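PDB 4G97: response regulator receiver from Brucella melitensis biovar Abortus, which probably acts as a phosphorylation-switched regulator of the general stress response, joining a sigma-factor-like domain to a receiver domain. Local coordinates for residues A20-Q25 against D29-A34; L101-G106 against V246-S251; P185-A190 against Q252-E257; E223-G228 against T234-K239. One frame throughout, in Å; residues are numbered along the deposited sequence.

Contact 1 (A20-Q25 against D29-A34); sequences ALTGSQ and DAYVAA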
loop_
_atom_site.group_PDB
_atom_site.type_symbol
_atom_site.label_atom_id
_atom_site.label_comp_id
_atom_site.label_asym_id
_atom_site.label_seq_id
_atom_site.Cartn_x
_atom_site.Cartn_y
_atom_site.Cartn_z
ATOM N N ALA A 20 -3.035 1.603 -3.026
ATOM C CA ALA A 20 -1.843 0.866 -3.518
ATOM C C ALA A 20 -1.892 0.706 -5.033
ATOM O O ALA A 20 -0.867 0.766 -5.708
ATOM C CB ALA A 20 -1.776 -0.506 -2.879
ATOM N N LEU A 21 -3.109 0.544 -5.561
ATOM C CA LEU A 21 -3.402 0.354 -6.967
ATOM C C LEU A 21 -3.275 1.619 -7.801
ATOM O O LEU A 21 -2.843 1.528 -8.931
ATOM C CB LEU A 21 -4.823 -0.203 -7.072
ATOM C CG LEU A 21 -5.080 -1.197 -8.175
ATOM C CD1 LEU A 21 -4.353 -2.523 -7.900
ATOM C CD2 LEU A 21 -6.586 -1.436 -8.316
ATOM N N THR A 22 -3.650 2.785 -7.264
ATOM C CA THR A 22 -3.630 4.057 -8.000
ATOM C C THR A 22 -2.428 4.961 -7.661
ATOM O O THR A 22 -2.104 5.859 -8.436
ATOM C CB THR A 22 -4.952 4.810 -7.806
ATOM O OG1 THR A 22 -5.037 5.274 -6.457
ATOM C CG2 THR A 22 -6.155 3.983 -8.182
ATOM N N GLY A 23 -1.815 4.748 -6.499
ATOM C CA GLY A 23 -0.673 5.544 -6.082
ATOM C C GLY A 23 -0.961 6.850 -5.368
ATOM O O GLY A 23 -0.021 7.595 -5.083
ATOM N N SER A 24 -2.233 7.139 -5.023
ATOM C CA SER A 24 -2.552 8.344 -4.238
ATOM C C SER A 24 -3.715 8.112 -3.303
ATOM O O SER A 24 -4.590 7.308 -3.597
ATOM C CB SER A 24 -2.849 9.544 -5.140
ATOM O OG SER A 24 -3.828 9.205 -6.109
ATOM N N GLN A 25 -3.759 8.858 -2.195
ATOM C CA GLN A 25 -4.894 8.771 -1.296
ATOM C C GLN A 25 -6.146 9.300 -1.991
ATOM O O GLN A 25 -7.196 8.669 -1.896
ATOM C CB GLN A 25 -4.646 9.520 0.012
ATOM C CG GLN A 25 -5.699 9.141 1.048
ATOM C CD GLN A 25 -6.131 10.273 1.928
ATOM O OE1 GLN A 25 -5.409 11.238 2.106
ATOM N NE2 GLN A 25 -7.258 10.113 2.621
ATOM N N ASP A 29 -9.223 6.706 -2.603
ATOM C CA ASP A 29 -10.464 6.995 -1.898
ATOM C C ASP A 29 -11.637 7.309 -2.845
ATOM O O ASP A 29 -12.762 6.837 -2.608
ATOM C CB ASP A 29 -10.251 8.125 -0.886
ATOM C CG ASP A 29 -9.392 7.784 0.310
ATOM O OD1 ASP A 29 -8.969 6.606 0.432
ATOM O OD2 ASP A 29 -9.151 8.685 1.136
ATOM N N ALA A 30 -11.374 8.064 -3.923
ATOM C CA ALA A 30 -12.400 8.450 -4.896
ATOM C C ALA A 30 -12.984 7.263 -5.648
ATOM O O ALA A 30 -14.200 7.223 -5.848
ATOM C CB ALA A 30 -11.850 9.480 -5.869
ATOM N N TYR A 31 -12.142 6.278 -6.026
ATOM C CA TYR A 31 -12.587 5.057 -6.707
ATOM C C TYR A 31 -13.426 4.212 -5.756
ATOM O O TYR A 31 -14.355 3.536 -6.205
ATOM C CB TYR A 31 -11.392 4.220 -7.191
ATOM C CG TYR A 31 -10.901 4.538 -8.587
ATOM C CD1 TYR A 31 -9.638 5.080 -8.795
ATOM C CD2 TYR A 31 -11.664 4.213 -9.709
ATOM C CE1 TYR A 31 -9.168 5.357 -10.082
ATOM C CE2 TYR A 31 -11.202 4.476 -11.002
ATOM C CZ TYR A 31 -9.950 5.046 -11.183
ATOM O OH TYR A 31 -9.490 5.305 -12.453
ATOM N N VAL A 32 -13.108 4.236 -4.441
ATOM C CA VAL A 32 -13.891 3.465 -3.459
ATOM C C VAL A 32 -15.244 4.136 -3.263
ATOM O O VAL A 32 -16.264 3.448 -3.316
ATOM C CB VAL A 32 -13.156 3.196 -2.120
ATOM C CG1 VAL A 32 -14.112 2.614 -1.070
ATOM C CG2 VAL A 32 -11.982 2.244 -2.346
ATOM N N ALA A 33 -15.242 5.483 -3.097
ATOM C CA ALA A 33 -16.446 6.296 -2.915
ATOM C C ALA A 33 -17.407 6.145 -4.098
ATOM O O ALA A 33 -18.615 5.984 -3.877
ATOM C CB ALA A 33 -16.081 7.753 -2.692
ATOM N N ALA A 34 -16.866 6.122 -5.342
ATOM C CA ALA A 34 -17.653 5.943 -6.579
ATOM C C ALA A 34 -18.299 4.568 -6.646
ATOM O O ALA A 34 -19.454 4.469 -7.052
ATOM C CB ALA A 34 -16.795 6.175 -7.817
#
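Q25 and D29 are joined twice by hydrogen bonds, once through the backbone and once through their side chains. D29 N donates to Q25 O over 2.9 Å, a routine i to i+4 bond in the first turn of helix 25-41, whose N-cap S24 turns OG to S27 N. The second bond runs from Q25 NE2 to D29 OD2, 2.8 Å long but bent to 138° at the hydrogen. It reaches the carboxylate on its syn side, somewhat tilted out of both planes, which stand 84° apart. Q25 has CG trans to its backbone N, and a bend at chi2 brings NE2 to this oxygen; NE2 also serves R230 O, and OE1 takes E232 N. D29 OD1 is salt-bridged to R19 of helix 11-22.

The apolar part is small. T22 CG2 leans obliquely on the ring of Y31, 3.7 Å from CD1, while T22 OG1 turns back to S18 O.

Two helices of the sigma2 part of the sigma-factor-like region meet here at a tight turn through G23. The chemistry is mainly polar: with R19 on one oxygen and Q25 on the other, the D29 carboxylate is probably kept ionised and fixed in rotation.

Contact 2 (L101-G106 against V246-S251); sequences LVAVEG and VKALIS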
loop_
_atom_site.group_PDB
_atom_site.type_symbol
_atom_site.label_atom_id
_atom_site.label_comp_id
_atom_site.label_asym_id
_atom_site.label_seq_id
_atom_site.Cartn_x
_atom_site.Cartn_y
_atom_site.Cartn_z
ATOM N N LEU A 101 -3.561 -8.348 -4.117
ATOM C CA LEU A 101 -4.661 -9.118 -3.501
ATOM C C LEU A 101 -4.184 -10.215 -2.578
ATOM O O LEU A 101 -4.810 -10.454 -1.547
ATOM C CB LEU A 101 -5.614 -9.705 -4.570
ATOM C CG LEU A 101 -6.491 -8.697 -5.324
ATOM C CD1 LEU A 101 -7.082 -9.326 -6.564
ATOM C CD2 LEU A 101 -7.554 -8.079 -4.419
ATOM N N VAL A 102 -3.084 -10.888 -2.946
ATOM C CA VAL A 102 -2.519 -11.954 -2.134
ATOM C C VAL A 102 -1.532 -11.424 -1.091
ATOM O O VAL A 102 -1.743 -11.657 0.096
ATOM C CB VAL A 102 -1.969 -13.169 -2.956
ATOM C CG1 VAL A 102 -3.092 -13.892 -3.692
ATOM C CG2 VAL A 102 -0.893 -12.744 -3.943
ATOM N N ALA A 103 -0.472 -10.693 -1.522
ATOM C CA ALA A 103 0.580 -10.185 -0.619
ATOM C C ALA A 103 0.122 -9.096 0.308
ATOM O O ALA A 103 0.540 -9.086 1.466
ATOM C CB ALA A 103 1.779 -9.706 -1.410
ATOM N N VAL A 104 -0.727 -8.168 -0.164
ATOM C CA VAL A 104 -1.176 -7.096 0.740
ATOM C C VAL A 104 -2.542 -7.388 1.348
ATOM O O VAL A 104 -2.732 -7.172 2.540
ATOM C CB VAL A 104 -1.145 -5.705 0.056
ATOM C CG1 VAL A 104 -1.570 -4.588 1.018
ATOM C CG2 VAL A 104 0.226 -5.414 -0.556
ATOM N N GLU A 105 -3.503 -7.796 0.522
ATOM C CA GLU A 105 -4.892 -7.965 0.950
ATOM C C GLU A 105 -5.266 -9.216 1.759
ATOM O O GLU A 105 -6.348 -9.259 2.345
ATOM C CB GLU A 105 -5.885 -7.633 -0.190
ATOM C CG GLU A 105 -5.774 -6.188 -0.691
ATOM C CD GLU A 105 -5.870 -5.108 0.378
ATOM O OE1 GLU A 105 -6.827 -5.143 1.183
ATOM O OE2 GLU A 105 -4.964 -4.247 0.440
ATOM N N GLY A 106 -4.371 -10.183 1.832
ATOM C CA GLY A 106 -4.619 -11.397 2.607
ATOM C C GLY A 106 -5.560 -12.433 2.012
ATOM O O GLY A 106 -6.025 -13.319 2.738
ATOM N N VAL A 246 5.395 -5.927 2.624
ATOM C CA VAL A 246 6.442 -4.891 2.562
ATOM C C VAL A 246 7.041 -4.841 1.149
ATOM O O VAL A 246 7.101 -3.775 0.536
ATOM C CB VAL A 246 7.524 -5.130 3.642
ATOM C CG1 VAL A 246 8.710 -4.193 3.447
ATOM C CG2 VAL A 246 6.935 -4.960 5.043
ATOM N N LYS A 247 7.445 -5.997 0.636
ATOM C CA LYS A 247 7.994 -6.162 -0.707
ATOM C C LYS A 247 7.048 -5.547 -1.768
ATOM O O LYS A 247 7.494 -4.768 -2.625
ATOM C CB LYS A 247 8.205 -7.661 -0.954
ATOM C CG LYS A 247 8.666 -8.029 -2.355
ATOM C CD LYS A 247 9.156 -9.471 -2.417
ATOM C CE LYS A 247 8.107 -10.459 -2.857
ATOM N NZ LYS A 247 8.612 -11.859 -2.794
ATOM N N ALA A 248 5.745 -5.891 -1.683
ATOM C CA ALA A 248 4.709 -5.427 -2.599
ATOM C C ALA A 248 4.525 -3.938 -2.544
ATOM O O ALA A 248 4.404 -3.316 -3.593
ATOM C CB ALA A 248 3.385 -6.113 -2.290
ATOM N N LEU A 249 4.467 -3.364 -1.336
ATOM C CA LEU A 249 4.248 -1.935 -1.194
ATOM C C LEU A 249 5.457 -1.097 -1.596
ATOM O O LEU A 249 5.268 -0.044 -2.184
ATOM C CB LEU A 249 3.682 -1.565 0.161
ATOM C CG LEU A 249 2.269 -2.123 0.419
ATOM C CD1 LEU A 249 1.906 -1.985 1.874
ATOM C CD2 LEU A 249 1.226 -1.459 -0.487
ATOM N N ILE A 250 6.688 -1.603 -1.361
ATOM C CA ILE A 250 7.893 -0.917 -1.839
ATOM C C ILE A 250 7.879 -0.910 -3.366
ATOM O O ILE A 250 8.122 0.135 -3.973
ATOM C CB ILE A 250 9.225 -1.491 -1.274
ATOM C CG1 ILE A 250 9.305 -1.236 0.231
ATOM C CG2 ILE A 250 10.439 -0.834 -1.991
ATOM C CD1 ILE A 250 10.395 -2.040 0.923
ATOM N N SER A 251 7.560 -2.064 -3.977
ATOM C CA SER A 251 7.468 -2.209 -5.424
ATOM C C SER A 251 6.475 -1.192 -6.020
ATOM O O SER A 251 6.816 -0.509 -6.989
ATOM C CB SER A 251 7.054 -3.629 -5.795
ATOM O OG SER A 251 6.919 -3.733 -7.203
#
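V104 and A103, on helix 94-104 in the sigma-like domain, pack against A248 and L249 of helix 243-265, the C-terminal helix of the CheY-like (beta/alpha)5 receiver fold. This is therefore an interface between domains, buried and wholly apolar between the two segments.

The close-fitting part centres on the methyl group of A248. V104 CG2 lies 3.7 Å from A248 CB, and V104 CG2 stands 4.0 Å from L249 CG, so it rests across two successive residues of the receiver helix. V104 has CG1 trans to its backbone N (chi1 -178°), which leaves CG2 as the branch turned to the receiver. The V104 and L249 side chains cross at about a right angle. With alanines at the nearest point, the backbones can come close: A103 CA and A248 CA are 6.6 Å apart.

Away from this patch the packing gives way to more open surroundings. K247, partly exposed, has a weak, long ion pair with D244, and beyond V104 the chain turns through the exposed G106. Between them E105 is a buried polar residue, held by R16 and Y57. Beside V104, A103 CB meets A248 CB at 4.0 Å.

Contact 3 (P185-A190 against Q252-E257); sequences PRMVLA and QALFFE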
loop_
_atom_site.group_PDB
_atom_site.type_symbol
_atom_site.label_atom_id
_atom_site.label_comp_id
_atom_site.label_asym_id
_atom_site.label_seq_id
_atom_site.Cartn_x
_atom_site.Cartn_y
_atom_site.Cartn_z
ATOM N N PRO A 185 17.854 10.170 2.061
ATOM C CA PRO A 185 17.329 8.931 1.459
ATOM C C PRO A 185 16.271 9.242 0.392
ATOM O O PRO A 185 15.659 10.308 0.393
ATOM C CB PRO A 185 16.732 8.190 2.655
ATOM C CG PRO A 185 16.350 9.265 3.589
ATOM C CD PRO A 185 17.424 10.295 3.467
ATOM N N ARG A 186 16.071 8.301 -0.510
ATOM C CA ARG A 186 15.144 8.433 -1.621
ATOM C C ARG A 186 13.704 8.026 -1.237
ATOM O O ARG A 186 12.745 8.441 -1.886
ATOM C CB ARG A 186 15.688 7.560 -2.767
ATOM C CG ARG A 186 15.033 7.715 -4.131
ATOM C CD ARG A 186 15.170 9.117 -4.669
ATOM N NE ARG A 186 14.440 9.285 -5.928
ATOM C CZ ARG A 186 13.148 9.579 -6.029
ATOM N NH1 ARG A 186 12.400 9.700 -4.939
ATOM N NH2 ARG A 186 12.589 9.734 -7.220
ATOM N N MET A 187 13.576 7.238 -0.158
ATOM C CA MET A 187 12.326 6.680 0.349
ATOM C C MET A 187 12.395 6.587 1.865
ATOM O O MET A 187 13.486 6.444 2.440
ATOM C CB MET A 187 12.138 5.265 -0.264
ATOM C CG MET A 187 10.815 4.582 0.090
ATOM S SD MET A 187 10.564 2.993 -0.746
ATOM C CE MET A 187 10.019 3.516 -2.264
ATOM N N VAL A 188 11.214 6.618 2.515
ATOM C CA VAL A 188 11.083 6.487 3.965
ATOM C C VAL A 188 10.056 5.384 4.287
ATOM O O VAL A 188 8.996 5.332 3.661
ATOM C CB VAL A 188 10.714 7.856 4.637
ATOM C CG1 VAL A 188 10.501 7.714 6.137
ATOM C CG2 VAL A 188 11.783 8.915 4.364
ATOM N N LEU A 189 10.378 4.520 5.278
ATOM C CA LEU A 189 9.467 3.506 5.832
ATOM C C LEU A 189 9.340 3.943 7.282
ATOM O O LEU A 189 10.339 3.931 8.011
ATOM C CB LEU A 189 10.019 2.075 5.705
ATOM C CG LEU A 189 10.637 1.726 4.341
ATOM C CD1 LEU A 189 11.335 0.433 4.386
ATOM C CD2 LEU A 189 9.624 1.732 3.238
ATOM N N ALA A 190 8.148 4.481 7.653
ATOM C CA ALA A 190 7.926 5.070 8.972
ATOM C C ALA A 190 6.846 4.429 9.814
ATOM O O ALA A 190 5.713 4.238 9.350
ATOM C CB ALA A 190 7.626 6.560 8.834
ATOM N N GLN A 252 5.253 -1.096 -5.457
ATOM C CA GLN A 252 4.265 -0.120 -5.932
ATOM C C GLN A 252 4.780 1.303 -5.794
ATOM O O GLN A 252 4.641 2.092 -6.725
ATOM C CB GLN A 252 2.936 -0.247 -5.175
ATOM C CG GLN A 252 2.150 -1.498 -5.496
ATOM C CD GLN A 252 1.768 -1.607 -6.941
ATOM O OE1 GLN A 252 2.329 -2.404 -7.660
ATOM N NE2 GLN A 252 0.781 -0.848 -7.388
ATOM N N ALA A 253 5.360 1.642 -4.638
ATOM C CA ALA A 253 5.861 3.000 -4.372
ATOM C C ALA A 253 6.916 3.444 -5.397
ATOM O O ALA A 253 6.905 4.604 -5.808
ATOM C CB ALA A 253 6.423 3.098 -2.964
ATOM N N LEU A 254 7.823 2.525 -5.785
ATOM C CA LEU A 254 8.872 2.767 -6.767
ATOM C C LEU A 254 8.302 2.775 -8.186
ATOM O O LEU A 254 8.806 3.514 -9.022
ATOM C CB LEU A 254 9.975 1.719 -6.661
ATOM C CG LEU A 254 10.849 1.748 -5.411
ATOM C CD1 LEU A 254 11.737 0.525 -5.370
ATOM C CD2 LEU A 254 11.713 3.014 -5.363
ATOM N N PHE A 255 7.251 1.955 -8.453
ATOM C CA PHE A 255 6.541 1.912 -9.735
ATOM C C PHE A 255 5.910 3.292 -10.023
ATOM O O PHE A 255 6.102 3.820 -11.125
ATOM C CB PHE A 255 5.476 0.796 -9.739
ATOM C CG PHE A 255 4.592 0.739 -10.962
ATOM C CD1 PHE A 255 5.040 0.140 -12.139
ATOM C CD2 PHE A 255 3.320 1.307 -10.950
ATOM C CE1 PHE A 255 4.232 0.115 -13.283
ATOM C CE2 PHE A 255 2.518 1.297 -12.100
ATOM C CZ PHE A 255 2.970 0.681 -13.251
ATOM N N PHE A 256 5.200 3.884 -9.019
ATOM C CA PHE A 256 4.586 5.211 -9.165
ATOM C C PHE A 256 5.593 6.329 -9.117
ATOM O O PHE A 256 5.392 7.327 -9.800
ATOM C CB PHE A 256 3.443 5.453 -8.165
ATOM C CG PHE A 256 2.244 4.594 -8.481
ATOM C CD1 PHE A 256 1.465 4.846 -9.606
ATOM C CD2 PHE A 256 1.907 3.517 -7.668
ATOM C CE1 PHE A 256 0.369 4.035 -9.913
ATOM C CE2 PHE A 256 0.817 2.702 -7.981
ATOM C CZ PHE A 256 0.062 2.968 -9.103
ATOM N N GLU A 257 6.690 6.159 -8.346
ATOM C CA GLU A 257 7.749 7.178 -8.270
ATOM C C GLU A 257 8.437 7.347 -9.611
ATOM O O GLU A 257 8.713 8.478 -10.026
ATOM C CB GLU A 257 8.769 6.890 -7.151
ATOM C CG GLU A 257 9.765 8.012 -6.898
ATOM C CD GLU A 257 9.213 9.383 -6.550
ATOM O OE1 GLU A 257 8.020 9.478 -6.183
ATOM O OE2 GLU A 257 9.981 10.367 -6.647
#
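E257 OE2 is gripped by both terminal nitrogens of R186, at 2.7 Å from NH2 and 3.0 Å from NH1, in a salt bridge between the residue just before strand 187-191, the central strand of the parallel receiver sheet, and the C-terminal helix 243-265. The oxygen lies practically in the guanidinium plane, but the carboxylate is turned 88° against it. NH2 meets the anti lone pair of OE2 with a fairly straight bond (155°), whereas NH1 comes from above the carboxylate plane. Both chains bend at chi2, and the two side chains come from opposite directions. One oxygen shared by two N-H groups should favour the charged carboxylate and limit its rotation.

Beside this salt bridge lies the buried apolar part. Strand 187-191, which ends in D191, the predicted phosphorylation site, has R141 to M143 on one flank and P214 to I216 on the other. From it M187 reaches out extended until chi3 (-81°) swings its methyl onto the helix. A253 also touches I216 of the next strand, so the helix spans more than one strand. Q252, on another side of the helix, bonds to R96 of the sigma-like domain. M187 CE settles between L254 CD2 at 3.6 Å and A253 CB at 3.7 Å.

Contact 4 (E223-G228 against T234-K239); sequences ERLLTG and TFLVTK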
loop_
_atom_site.group_PDB
_atom_site.type_symbol
_atom_site.label_atom_id
_atom_site.label_comp_id
_atom_site.label_asym_id
_atom_site.label_seq_id
_atom_site.Cartn_x
_atom_site.Cartn_y
_atom_site.Cartn_z
ATOM N N GLU A 223 -6.832 0.442 10.150
ATOM C CA GLU A 223 -8.193 0.932 9.910
ATOM C C GLU A 223 -8.362 2.394 10.293
ATOM O O GLU A 223 -9.042 3.105 9.577
ATOM C CB GLU A 223 -9.231 0.059 10.646
ATOM C CG GLU A 223 -9.191 -1.412 10.249
ATOM C CD GLU A 223 -8.204 -2.287 11.010
ATOM O OE1 GLU A 223 -7.353 -1.749 11.760
ATOM O OE2 GLU A 223 -8.306 -3.527 10.868
ATOM N N ARG A 224 -7.686 2.854 11.368
ATOM C CA ARG A 224 -7.680 4.253 11.835
ATOM C C ARG A 224 -7.195 5.234 10.742
ATOM O O ARG A 224 -7.518 6.429 10.784
ATOM C CB ARG A 224 -6.730 4.403 13.039
ATOM C CG ARG A 224 -7.276 3.882 14.342
ATOM C CD ARG A 224 -6.268 4.159 15.438
ATOM N NE ARG A 224 -6.830 3.913 16.766
ATOM C CZ ARG A 224 -6.120 3.856 17.888
ATOM N NH1 ARG A 224 -4.798 3.991 17.856
ATOM N NH2 ARG A 224 -6.722 3.643 19.050
ATOM N N LEU A 225 -6.445 4.718 9.766
ATOM C CA LEU A 225 -5.861 5.517 8.690
ATOM C C LEU A 225 -6.439 5.164 7.343
ATOM O O LEU A 225 -5.896 5.549 6.310
ATOM C CB LEU A 225 -4.336 5.359 8.702
ATOM C CG LEU A 225 -3.625 5.876 9.954
ATOM C CD1 LEU A 225 -2.180 5.497 9.910
ATOM C CD2 LEU A 225 -3.705 7.409 10.054
ATOM N N LEU A 226 -7.583 4.480 7.348
ATOM C CA LEU A 226 -8.223 4.075 6.104
ATOM C C LEU A 226 -9.680 4.525 6.049
ATOM O O LEU A 226 -10.506 3.882 5.413
ATOM C CB LEU A 226 -8.066 2.542 5.898
ATOM C CG LEU A 226 -6.645 1.985 5.716
ATOM C CD1 LEU A 226 -6.622 0.457 5.877
ATOM C CD2 LEU A 226 -6.061 2.396 4.344
ATOM N N THR A 227 -9.997 5.646 6.703
ATOM C CA THR A 227 -11.374 6.169 6.727
ATOM C C THR A 227 -11.789 6.836 5.421
ATOM O O THR A 227 -12.972 6.855 5.103
ATOM C CB THR A 227 -11.572 7.143 7.910
ATOM O OG1 THR A 227 -10.936 8.378 7.596
ATOM C CG2 THR A 227 -11.043 6.591 9.231
ATOM N N GLY A 228 -10.833 7.444 4.715
ATOM C CA GLY A 228 -11.125 8.227 3.513
ATOM C C GLY A 228 -11.783 9.553 3.891
ATOM O O GLY A 228 -12.374 10.223 3.046
ATOM N N THR A 234 -0.848 6.836 1.668
ATOM C CA THR A 234 -1.145 6.142 0.416
ATOM C C THR A 234 -0.767 4.658 0.603
ATOM O O THR A 234 -1.467 3.777 0.123
ATOM C CB THR A 234 -0.329 6.776 -0.734
ATOM O OG1 THR A 234 -0.807 8.093 -0.927
ATOM C CG2 THR A 234 -0.427 6.003 -2.045
ATOM N N PHE A 235 0.373 4.404 1.243
ATOM C CA PHE A 235 0.917 3.050 1.405
ATOM C C PHE A 235 0.996 2.713 2.867
ATOM O O PHE A 235 1.561 3.470 3.643
ATOM C CB PHE A 235 2.283 2.930 0.708
ATOM C CG PHE A 235 2.269 3.282 -0.757
ATOM C CD1 PHE A 235 1.624 2.460 -1.684
ATOM C CD2 PHE A 235 2.971 4.388 -1.228
ATOM C CE1 PHE A 235 1.605 2.787 -3.037
ATOM C CE2 PHE A 235 2.968 4.708 -2.594
ATOM C CZ PHE A 235 2.293 3.903 -3.491
ATOM N N LEU A 236 0.335 1.627 3.253
ATOM C CA LEU A 236 0.194 1.261 4.659
ATOM C C LEU A 236 0.501 -0.212 4.894
ATOM O O LEU A 236 -0.175 -1.081 4.352
ATOM C CB LEU A 236 -1.264 1.572 5.074
ATOM C CG LEU A 236 -1.579 1.870 6.532
ATOM C CD1 LEU A 236 -0.748 3.060 7.075
ATOM C CD2 LEU A 236 -3.046 2.198 6.675
ATOM N N VAL A 237 1.547 -0.472 5.674
ATOM C CA VAL A 237 1.984 -1.811 6.051
ATOM C C VAL A 237 1.393 -2.067 7.448
ATOM O O VAL A 237 1.432 -1.188 8.306
ATOM C CB VAL A 237 3.544 -1.932 6.047
ATOM C CG1 VAL A 237 4.021 -3.177 6.797
ATOM C CG2 VAL A 237 4.104 -1.942 4.632
ATOM N N THR A 238 0.856 -3.266 7.672
ATOM C CA THR A 238 0.351 -3.634 8.998
ATOM C C THR A 238 1.516 -4.255 9.799
ATOM O O THR A 238 2.296 -5.025 9.242
ATOM C CB THR A 238 -0.835 -4.592 8.870
ATOM O OG1 THR A 238 -1.919 -3.899 8.246
ATOM C CG2 THR A 238 -1.306 -5.149 10.227
ATOM N N LYS A 239 1.668 -3.878 11.067
ATOM C CA LYS A 239 2.662 -4.538 11.902
ATOM C C LYS A 239 1.927 -5.448 12.909
ATOM O O LYS A 239 0.933 -5.006 13.479
ATOM C CB LYS A 239 3.721 -3.611 12.512
ATOM C CG LYS A 239 3.239 -2.638 13.549
ATOM C CD LYS A 239 4.401 -2.020 14.283
ATOM C CE LYS A 239 3.863 -1.038 15.283
ATOM N NZ LYS A 239 4.941 -0.483 16.129
#
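L225 and L226 lie by a short 3-10 turn, with a 3.0 Å bond from L226 N to E223 O, and their backbone passes L236 of strand 236-238 with 8.4 Å between L225 CA and L236 CA. The strand is an outer one of the parallel five-stranded receiver sheet, paired with strand 215-219 by backbone bonds such as those of V237 with F217 and T219. Receivers normally carry a helix in the connection between these two strands; here the chain makes this 3-10 turn and then runs as a loop.

No hydrogen bond links the two segments, and three leucines carry the contact. L236, also touched by P222 and F217, projects from the strand with CG trans to its backbone N (chi1 -154°). Its CD2 meets L226, the two side chains reaching each other tip to tip, and L236 CD2 also lies 4.0 Å from L225 CB. L236 CD1 faces L225 CD1, again with 4.0 Å between them, and the side chains of L225 and L236 cross at about a right angle.

The loop is held to the sigma-like domain as well: L225 O accepts from R19 and L226 O from R15, both on helix 11-22, and the L226 side chain lies on P12, R16 and R19. Past the strand, K239 forms a salt bridge with D191, the predicted phosphoacceptor, as the conserved lysine of receiver domains does. The closest leucine contact runs from L226 CG to L236 CD2, at 3.7 Å.

Overall arrangement
From the N terminus, contact 1 comes first and closes a very short loop between helices 11-22 and 25-41. The other three open only after it has closed. Contact 2 leaves from helix 94-104 and closes 140 residues later on helix 243-265, bringing sigma-like and receiver domains together. Contact 3 opens within that span and ends just beyond it on the same helix, so the two cross. Contact 4 is local, joining the loop after strand 215-219 to strand 236-238, and falls inside both. The four also touch: A20 O probably bonds Q252 NE2, 2.9 Å away, F235 packs on A253, and L249 meets V237. Helix 243-265 is thus shared by sheet and sigma-like helices.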